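Local coordinates for leucine-rich repeat protein (Bacteroides thetaiotaomicron, PDB 4ECN) that is of unknown function but, as an extracellular leucine-rich repeat protein, probably binds other proteins, at residues K284-Y289 / A331-K336; L300-N305 / G312-V317. All coordinates share one frame; numbering follows the deposited sequence.

Following the chain from the N terminus, two mixed beta sheets precede helix 266-280, and the loop after it supplies 284-289, the first half of contact 1. Its partner, 331-336, comes only after the short strands 317-319 and 325-329 have been laid down, and the loop so closed contains the whole of contact 2. That inner contact, 300-305 with 312-317, closes a much smaller loop just ahead of strand 317-319. The two are therefore nested, their centres about 12 Å apart, and they touch where Tyr288 N probably bonds to Leu300 O and Phe333 CZ packs on Pro315 O. Together they tie the helix to the start of the repeat sheet.

Contact 1 of 2, residues K284-Y289 / A331-K336; sequences KNWRYY and AGFGAK
An aromatic cluster at the start of the leucine-rich repeat region joins the loop after helix 266-280 to the loop that follows strand 325-329, with Phe333 held between Trp286 and Tyr288. Trp286 CE3 comes over one face of the Phe333 ring, 3.6 Å from Phe333 CG, and the two planes cross obliquely at 32°. Over the opposite face lies Tyr288, turned edge-to-face, with its CD1 above the ring centre and its CB 3.6 Å from Phe333 CE1. The CG of Tyr288 stands opposite its own backbone N (chi1 177°), which carries the phenol alongside Gly332, and Ala331 O meets the ring edge 3.5 Å from Tyr288 CE1. Gly332 CA lies beside this ring, and its phi is positive. Farther along, the indole of Trp286 reaches Ala335, while its NE1 donates to Leu281 O; Tyr288 OH accepts from the backbone N of Arg364. Exchanging Trp286 for an alanine would probably uncover one face of Phe333, open a gap beside Ala335 and leave Leu281 O without its indole donor. Two hydrogen bonds join the backbones. Arg287 N donates to Phe333 O at 3.1 Å, nearly straight and on a lone pair, whereas Tyr289 N approaches Gly332 O (2.9 Å) from above the carbonyl plane. The Trp302 ring also meets both Trp286 and Phe333 edge-to-face, extending a cluster consistent with the hydrophobic cap that commonly closes the N-terminal end of a leucine-rich repeat solenoid.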
ATOM      1  N   LYS A 284      -6.522  19.087  -8.458  1.00 49.48           N
ATOM      2  CA  LYS A 284      -5.920  19.476  -9.725  1.00 48.96           C
ATOM      3  C   LYS A 284      -4.481  18.978  -9.825  1.00 55.88           C
ATOM      4  O   LYS A 284      -4.027  18.718 -10.935  1.00 57.07           O
ATOM      5  CB  LYS A 284      -5.955  21.004  -9.921  1.00 50.85           C
ATOM      6  CG  LYS A 284      -5.306  21.839  -8.817  1.00 58.50           C
ATOM      7  CD  LYS A 284      -5.327  23.320  -9.177  1.00 69.55           C
ATOM      8  CE  LYS A 284      -4.685  24.209  -8.141  1.00 80.78           C
ATOM      9  NZ  LYS A 284      -4.689  25.642  -8.561  1.00 91.72           N
ATOM     10  N   ASN A 285      -3.779  18.821  -8.673  1.00 52.45           N
ATOM     11  CA  ASN A 285      -2.382  18.390  -8.623  1.00 52.01           C
ATOM     12  C   ASN A 285      -2.208  16.912  -8.203  1.00 57.35           C
ATOM     13  O   ASN A 285      -1.101  16.517  -7.802  1.00 59.68           O
ATOM     14  CB  ASN A 285      -1.594  19.278  -7.674  1.00 50.91           C
ATOM     15  CG  ASN A 285      -1.411  20.693  -8.155  1.00 62.12           C
ATOM     16  OD1 ASN A 285      -1.715  21.652  -7.442  1.00 59.29           O
ATOM     17  ND2 ASN A 285      -0.946  20.866  -9.386  1.00 48.34           N
ATOM     18  N   TRP A 286      -3.253  16.089  -8.332  1.00 51.06           N
ATOM     19  CA  TRP A 286      -3.107  14.664  -8.074  1.00 49.29           C
ATOM     20  C   TRP A 286      -2.430  13.985  -9.250  1.00 53.96           C
ATOM     21  O   TRP A 286      -2.650  14.394 -10.399  1.00 53.80           O
ATOM     22  CB  TRP A 286      -4.457  13.981  -7.820  1.00 47.20           C
ATOM     23  CG  TRP A 286      -5.189  14.307  -6.557  1.00 47.61           C
ATOM     24  CD1 TRP A 286      -4.843  15.214  -5.599  1.00 50.77           C
ATOM     25  CD2 TRP A 286      -6.407  13.694  -6.112  1.00 47.03           C
ATOM     26  NE1 TRP A 286      -5.778  15.211  -4.586  1.00 50.16           N
ATOM     27  CE2 TRP A 286      -6.760  14.303  -4.885  1.00 50.77           C
ATOM     28  CE3 TRP A 286      -7.267  12.718  -6.662  1.00 47.78           C
ATOM     29  CZ2 TRP A 286      -7.932  13.970  -4.193  1.00 49.78           C
ATOM     30  CZ3 TRP A 286      -8.421  12.380  -5.968  1.00 49.22           C
ATOM     31  CH2 TRP A 286      -8.747  13.007  -4.751  1.00 50.03           C
ATOM     32  N   ARG A 287      -1.626  12.942  -8.960  1.00 49.87           N
ATOM     33  CA  ARG A 287      -0.931  12.065  -9.910  1.00 48.63           C
ATOM     34  C   ARG A 287      -0.800  10.700  -9.267  1.00 52.28           C
ATOM     35  O   ARG A 287       0.049  10.494  -8.393  1.00 52.87           O
ATOM     36  CB  ARG A 287       0.431  12.604 -10.380  1.00 46.42           C
ATOM     37  CG  ARG A 287       0.353  13.554 -11.569  1.00 62.39           C
ATOM     38  CD  ARG A 287       1.729  13.986 -12.069  1.00 78.01           C
ATOM     39  NE  ARG A 287       2.386  12.930 -12.842  1.00 89.12           N
ATOM     40  CZ  ARG A 287       2.405  12.874 -14.171  1.00103.31           C
ATOM     41  NH1 ARG A 287       1.842  13.837 -14.893  1.00 88.72           N
ATOM     42  NH2 ARG A 287       3.009  11.865 -14.790  1.00 87.39           N
ATOM     43  N   TYR A 288      -1.684   9.784  -9.657  1.00 47.29           N
ATOM     44  CA  TYR A 288      -1.700   8.435  -9.119  1.00 46.28           C
ATOM     45  C   TYR A 288      -0.413   7.706  -9.481  1.00 55.48           C
ATOM     46  O   TYR A 288      -0.002   7.737 -10.642  1.00 56.48           O
ATOM     47  CB  TYR A 288      -2.921   7.660  -9.629  1.00 44.77           C
ATOM     48  CG  TYR A 288      -2.966   6.223  -9.178  1.00 44.30           C
ATOM     49  CD1 TYR A 288      -3.428   5.882  -7.910  1.00 45.63           C
ATOM     50  CD2 TYR A 288      -2.596   5.191 -10.036  1.00 44.95           C
ATOM     51  CE1 TYR A 288      -3.483   4.550  -7.491  1.00 44.23           C
ATOM     52  CE2 TYR A 288      -2.643   3.856  -9.629  1.00 44.90           C
ATOM     53  CZ  TYR A 288      -3.076   3.543  -8.352  1.00 48.35           C
ATOM     54  OH  TYR A 288      -3.119   2.227  -7.964  1.00 48.18           O
ATOM     55  N   TYR A 289       0.222   7.063  -8.468  1.00 53.03           N
ATOM     56  CA  TYR A 289       1.414   6.238  -8.597  1.00 52.10           C
ATOM     57  C   TYR A 289       1.039   4.803  -8.297  1.00 52.14           C
ATOM     58  O   TYR A 289       0.597   4.502  -7.193  1.00 50.82           O
ATOM     59  CB  TYR A 289       2.551   6.729  -7.685  1.00 55.10           C
ATOM     60  CG  TYR A 289       3.821   5.912  -7.824  1.00 59.15           C
ATOM     61  CD1 TYR A 289       4.392   5.681  -9.075  1.00 61.79           C
ATOM     62  CD2 TYR A 289       4.454   5.378  -6.708  1.00 60.30           C
ATOM     63  CE1 TYR A 289       5.545   4.910  -9.215  1.00 63.82           C
ATOM     64  CE2 TYR A 289       5.621   4.621  -6.834  1.00 61.94           C
ATOM     65  CZ  TYR A 289       6.172   4.403  -8.090  1.00 72.85           C
ATOM     66  OH  TYR A 289       7.318   3.656  -8.239  1.00 76.28           O
ATOM     67  N   ALA A 331      -5.696   6.633  -1.923  1.00 40.08           N
ATOM     68  CA  ALA A 331      -4.371   6.032  -1.970  1.00 39.11           C
ATOM     69  C   ALA A 331      -3.759   6.145  -3.378  1.00 43.44           C
ATOM     70  O   ALA A 331      -4.444   5.872  -4.369  1.00 42.41           O
ATOM     71  CB  ALA A 331      -4.452   4.571  -1.547  1.00 39.15           C
ATOM     72  N   GLY A 332      -2.478   6.548  -3.425  1.00 40.05           N
ATOM     73  CA  GLY A 332      -1.685   6.675  -4.641  1.00 39.52           C
ATOM     74  C   GLY A 332      -1.679   8.032  -5.310  1.00 46.42           C
ATOM     75  O   GLY A 332      -0.744   8.340  -6.050  1.00 48.21           O
ATOM     76  N   PHE A 333      -2.687   8.871  -5.045  1.00 43.11           N
ATOM     77  CA  PHE A 333      -2.833  10.170  -5.706  1.00 42.88           C
ATOM     78  C   PHE A 333      -1.950  11.269  -5.156  1.00 50.43           C
ATOM     79  O   PHE A 333      -1.623  12.202  -5.900  1.00 50.24           O
ATOM     80  CB  PHE A 333      -4.270  10.648  -5.602  1.00 43.70           C
ATOM     81  CG  PHE A 333      -5.201   9.838  -6.456  1.00 43.24           C
ATOM     82  CD1 PHE A 333      -5.172   9.952  -7.841  1.00 44.50           C
ATOM     83  CD2 PHE A 333      -6.150   9.016  -5.880  1.00 44.06           C
ATOM     84  CE1 PHE A 333      -6.048   9.229  -8.630  1.00 44.83           C
ATOM     85  CE2 PHE A 333      -7.032   8.296  -6.671  1.00 46.91           C
ATOM     86  CZ  PHE A 333      -6.975   8.407  -8.043  1.00 44.85           C
ATOM     87  N   GLY A 334      -1.617  11.190  -3.871  1.00 49.53           N
ATOM     88  CA  GLY A 334      -0.809  12.209  -3.209  1.00 49.56           C
ATOM     89  C   GLY A 334      -1.625  13.436  -2.894  1.00 53.11           C
ATOM     90  O   GLY A 334      -1.307  14.534  -3.361  1.00 54.58           O
ATOM     91  N   ALA A 335      -2.706  13.247  -2.130  1.00 48.65           N
ATOM     92  CA  ALA A 335      -3.597  14.336  -1.739  1.00 48.53           C
ATOM     93  C   ALA A 335      -2.918  15.273  -0.721  1.00 51.32           C
ATOM     94  O   ALA A 335      -2.096  14.831   0.077  1.00 50.36           O
ATOM     95  CB  ALA A 335      -4.875  13.771  -1.161  1.00 49.26           C
ATOM     96  N   LYS A 336      -3.243  16.567  -0.780  1.00 47.78           N
ATOM     97  CA  LYS A 336      -2.711  17.589   0.123  1.00 47.88           C
ATOM     98  C   LYS A 336      -3.866  18.417   0.628  1.00 53.71           C
ATOM     99  O   LYS A 336      -4.619  18.937  -0.192  1.00 55.21           O
ATOM    100  CB  LYS A 336      -1.651  18.479  -0.589  1.00 49.91           C
ATOM    101  CG  LYS A 336      -0.363  17.776  -1.021  1.00 64.20           C
ATOM    102  CD  LYS A 336       0.424  18.519  -2.114  1.00 76.93           C
ATOM    103  CE  LYS A 336       0.029  18.078  -3.516  1.00 97.90           C
ATOM    104  NZ  LYS A 336       0.825  18.770  -4.567  1.00110.01           N
TER

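Contact 2 of 2, residues L300-N305 / G312-V317; sequences LNWNFN and GDQPGV. With NA (sodium ion), chain B.
The Gln314 side chain runs crosswise to that of Trp302, its aliphatic part against the indole and its amide plane tilted 39° from it. Gln314 CB sits over the five-membered ring of Trp302 in a CH-pi contact, 3.7 Å from the ring centroid. With CG anti to the carbonyl carbon, the glutamine chain bends at chi2 (-60°), which turns its amide to Asn303. There it forms a two-point grip: Asn303 N donates to Gln314 OE1 at 2.8 Å, and Gln314 NE2 returns an almost straight bond to Asn303 O, also 2.8 Å, entering from above that carbonyl's plane. With both ends held, and NE2 also donating to Trp311 O, the amide's rotation is fixed; the same NE2 lies over one face of Phe304. The indole edge is used as well, for Trp302 NE1 donates to Pro315 O at 2.8 Å, close to the ring plane. Pro315 CD packs on Trp302 CD1, and Val317 CG2 meets Trp302 CZ2 at 3.5 Å. Gln314 to Val317 form a type II beta turn with Gly316 at its third position, and a sodium ion is bound by Gln314 O (2.7 Å) and Val317 O (2.6 Å). The Trp302 side chain is thus set between this turn and helix 266-280, touching Leu274 and Trp278 of the helix and Leu328 of strand 325-329, while Val317 packs on Val325 and Leu328 of that strand.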
ATOM      1  N   LEU A 300      -4.128   9.128 -14.037  1.00 44.14           N
ATOM      2  CA  LEU A 300      -3.414   9.963 -13.086  1.00 43.84           C
ATOM      3  C   LEU A 300      -4.303  10.643 -12.061  1.00 49.57           C
ATOM      4  O   LEU A 300      -3.809  11.030 -10.989  1.00 50.79           O
ATOM      5  CB  LEU A 300      -2.690  11.084 -13.847  1.00 44.08           C
ATOM      6  CG  LEU A 300      -1.572  10.705 -14.788  1.00 48.30           C
ATOM      7  CD1 LEU A 300      -1.061  11.937 -15.499  1.00 48.71           C
ATOM      8  CD2 LEU A 300      -0.441  10.019 -14.047  1.00 48.51           C
ATOM      9  N   ASN A 301      -5.580  10.898 -12.415  1.00 44.80           N
ATOM     10  CA  ASN A 301      -6.439  11.704 -11.548  1.00 44.57           C
ATOM     11  C   ASN A 301      -7.901  11.471 -11.823  1.00 49.53           C
ATOM     12  O   ASN A 301      -8.253  10.790 -12.792  1.00 49.98           O
ATOM     13  CB  ASN A 301      -6.102  13.191 -11.842  1.00 41.57           C
ATOM     14  CG  ASN A 301      -6.506  14.235 -10.857  1.00 53.28           C
ATOM     15  OD1 ASN A 301      -7.302  14.022  -9.947  1.00 49.82           O
ATOM     16  ND2 ASN A 301      -5.957  15.414 -11.048  1.00 46.09           N
ATOM     17  N   TRP A 302      -8.754  12.057 -10.966  1.00 45.34           N
ATOM     18  CA  TRP A 302     -10.192  12.105 -11.154  1.00 45.21           C
ATOM     19  C   TRP A 302     -10.532  13.072 -12.275  1.00 49.28           C
ATOM     20  O   TRP A 302      -9.682  13.868 -12.685  1.00 48.57           O
ATOM     21  CB  TRP A 302     -10.890  12.533  -9.873  1.00 43.81           C
ATOM     22  CG  TRP A 302     -10.986  11.484  -8.817  1.00 44.02           C
ATOM     23  CD1 TRP A 302     -10.484  10.218  -8.855  1.00 46.47           C
ATOM     24  CD2 TRP A 302     -11.630  11.627  -7.547  1.00 43.66           C
ATOM     25  NE1 TRP A 302     -10.766   9.564  -7.677  1.00 45.58           N
ATOM     26  CE2 TRP A 302     -11.486  10.402  -6.864  1.00 46.80           C
ATOM     27  CE3 TRP A 302     -12.341  12.670  -6.928  1.00 45.45           C
ATOM     28  CZ2 TRP A 302     -12.009  10.197  -5.586  1.00 46.09           C
ATOM     29  CZ3 TRP A 302     -12.872  12.463  -5.663  1.00 46.91           C
ATOM     30  CH2 TRP A 302     -12.685  11.245  -4.997  1.00 47.10           C
ATOM     31  N   ASN A 303     -11.767  13.016 -12.772  1.00 45.77           N
ATOM     32  CA  ASN A 303     -12.186  13.902 -13.847  1.00 45.51           C
ATOM     33  C   ASN A 303     -13.629  14.358 -13.638  1.00 48.87           C
ATOM     34  O   ASN A 303     -14.528  13.524 -13.521  1.00 47.33           O
ATOM     35  CB  ASN A 303     -12.031  13.197 -15.193  1.00 43.57           C
ATOM     36  CG  ASN A 303     -12.438  14.003 -16.403  1.00 53.36           C
ATOM     37  OD1 ASN A 303     -12.242  15.233 -16.480  1.00 41.53           O
ATOM     38  ND2 ASN A 303     -12.944  13.289 -17.404  1.00 42.69           N
ATOM     39  N   PHE A 304     -13.835  15.689 -13.596  1.00 45.68           N
ATOM     40  CA  PHE A 304     -15.153  16.305 -13.429  1.00 45.79           C
ATOM     41  C   PHE A 304     -15.528  17.133 -14.691  1.00 51.87           C
ATOM     42  O   PHE A 304     -16.530  17.842 -14.680  1.00 53.69           O
ATOM     43  CB  PHE A 304     -15.197  17.172 -12.147  1.00 47.09           C
ATOM     44  CG  PHE A 304     -14.989  16.377 -10.875  1.00 48.02           C
ATOM     45  CD1 PHE A 304     -16.038  15.671 -10.294  1.00 50.71           C
ATOM     46  CD2 PHE A 304     -13.738  16.316 -10.268  1.00 49.70           C
ATOM     47  CE1 PHE A 304     -15.840  14.921  -9.130  1.00 51.07           C
ATOM     48  CE2 PHE A 304     -13.542  15.568  -9.100  1.00 52.02           C
ATOM     49  CZ  PHE A 304     -14.590  14.870  -8.547  1.00 50.20           C
ATOM     50  N   ASN A 305     -14.751  17.008 -15.786  1.00 47.70           N
ATOM     51  CA  ASN A 305     -15.026  17.705 -17.055  1.00 47.21           C
ATOM     52  C   ASN A 305     -15.870  16.784 -17.935  1.00 49.90           C
ATOM     53  O   ASN A 305     -15.522  16.443 -19.070  1.00 48.93           O
ATOM     54  CB  ASN A 305     -13.729  18.134 -17.746  1.00 45.83           C
ATOM     55  CG  ASN A 305     -12.841  18.944 -16.865  1.00 68.58           C
ATOM     56  OD1 ASN A 305     -11.678  18.595 -16.651  1.00 76.73           O
ATOM     57  ND2 ASN A 305     -13.411  19.957 -16.226  1.00 57.53           N
ATOM     58  N   GLY A 312     -19.642   9.899 -10.575  1.00 44.64           N
ATOM     59  CA  GLY A 312     -19.389   8.734  -9.728  1.00 45.22           C
ATOM     60  C   GLY A 312     -18.384   7.755 -10.314  1.00 51.71           C
ATOM     61  O   GLY A 312     -17.856   6.899  -9.598  1.00 52.58           O
ATOM     62  N   ASP A 313     -18.122   7.862 -11.632  1.00 48.92           N
ATOM     63  CA  ASP A 313     -17.134   7.051 -12.340  1.00 48.31           C
ATOM     64  C   ASP A 313     -15.740   7.681 -12.157  1.00 51.74           C
ATOM     65  O   ASP A 313     -15.311   8.549 -12.941  1.00 52.98           O
ATOM     66  CB  ASP A 313     -17.516   6.932 -13.823  1.00 50.46           C
ATOM     67  CG  ASP A 313     -16.733   5.927 -14.648  1.00 59.01           C
ATOM     68  OD1 ASP A 313     -15.528   5.718 -14.359  1.00 57.87           O
ATOM     69  OD2 ASP A 313     -17.287   5.436 -15.652  1.00 67.59           O
ATOM     70  N   GLN A 314     -15.046   7.258 -11.091  1.00 45.41           N
ATOM     71  CA  GLN A 314     -13.716   7.767 -10.779  1.00 43.37           C
ATOM     72  C   GLN A 314     -12.773   6.653 -10.352  1.00 47.68           C
ATOM     73  O   GLN A 314     -13.209   5.725  -9.653  1.00 47.23           O
ATOM     74  CB  GLN A 314     -13.775   8.821  -9.659  1.00 44.10           C
ATOM     75  CG  GLN A 314     -14.627  10.055  -9.921  1.00 44.86           C
ATOM     76  CD  GLN A 314     -14.242  10.898 -11.108  1.00 59.50           C
ATOM     77  OE1 GLN A 314     -13.136  10.831 -11.652  1.00 60.72           O
ATOM     78  NE2 GLN A 314     -15.168  11.728 -11.529  1.00 43.38           N
ATOM     79  N   PRO A 315     -11.460   6.748 -10.705  1.00 44.47           N
ATOM     80  CA  PRO A 315     -10.505   5.729 -10.227  1.00 43.49           C
ATOM     81  C   PRO A 315     -10.376   5.817  -8.701  1.00 46.70           C
ATOM     82  O   PRO A 315     -10.107   6.906  -8.157  1.00 45.28           O
ATOM     83  CB  PRO A 315      -9.210   6.079 -10.961  1.00 44.95           C
ATOM     84  CG  PRO A 315      -9.339   7.522 -11.326  1.00 49.54           C
ATOM     85  CD  PRO A 315     -10.789   7.781 -11.530  1.00 45.77           C
ATOM     86  N   GLY A 316     -10.690   4.703  -8.030  1.00 43.17           N
ATOM     87  CA  GLY A 316     -10.703   4.609  -6.568  1.00 42.67           C
ATOM     88  C   GLY A 316     -12.094   4.660  -5.939  1.00 45.92           C
ATOM     89  O   GLY A 316     -12.260   4.308  -4.759  1.00 47.37           O
ATOM     90  N   VAL A 317     -13.113   5.096  -6.724  1.00 38.82           N
ATOM     91  CA  VAL A 317     -14.501   5.207  -6.271  1.00 37.52           C
ATOM     92  C   VAL A 317     -15.268   3.992  -6.767  1.00 42.53           C
ATOM     93  O   VAL A 317     -15.223   3.654  -7.956  1.00 41.73           O
ATOM     94  CB  VAL A 317     -15.206   6.532  -6.695  1.00 40.01           C
ATOM     95  CG1 VAL A 317     -16.663   6.548  -6.258  1.00 39.54           C
ATOM     96  CG2 VAL A 317     -14.480   7.755  -6.157  1.00 39.50           C
TER
HETATM   97 NA    NA B1001     -14.236   3.322 -10.380  1.00 59.98          NA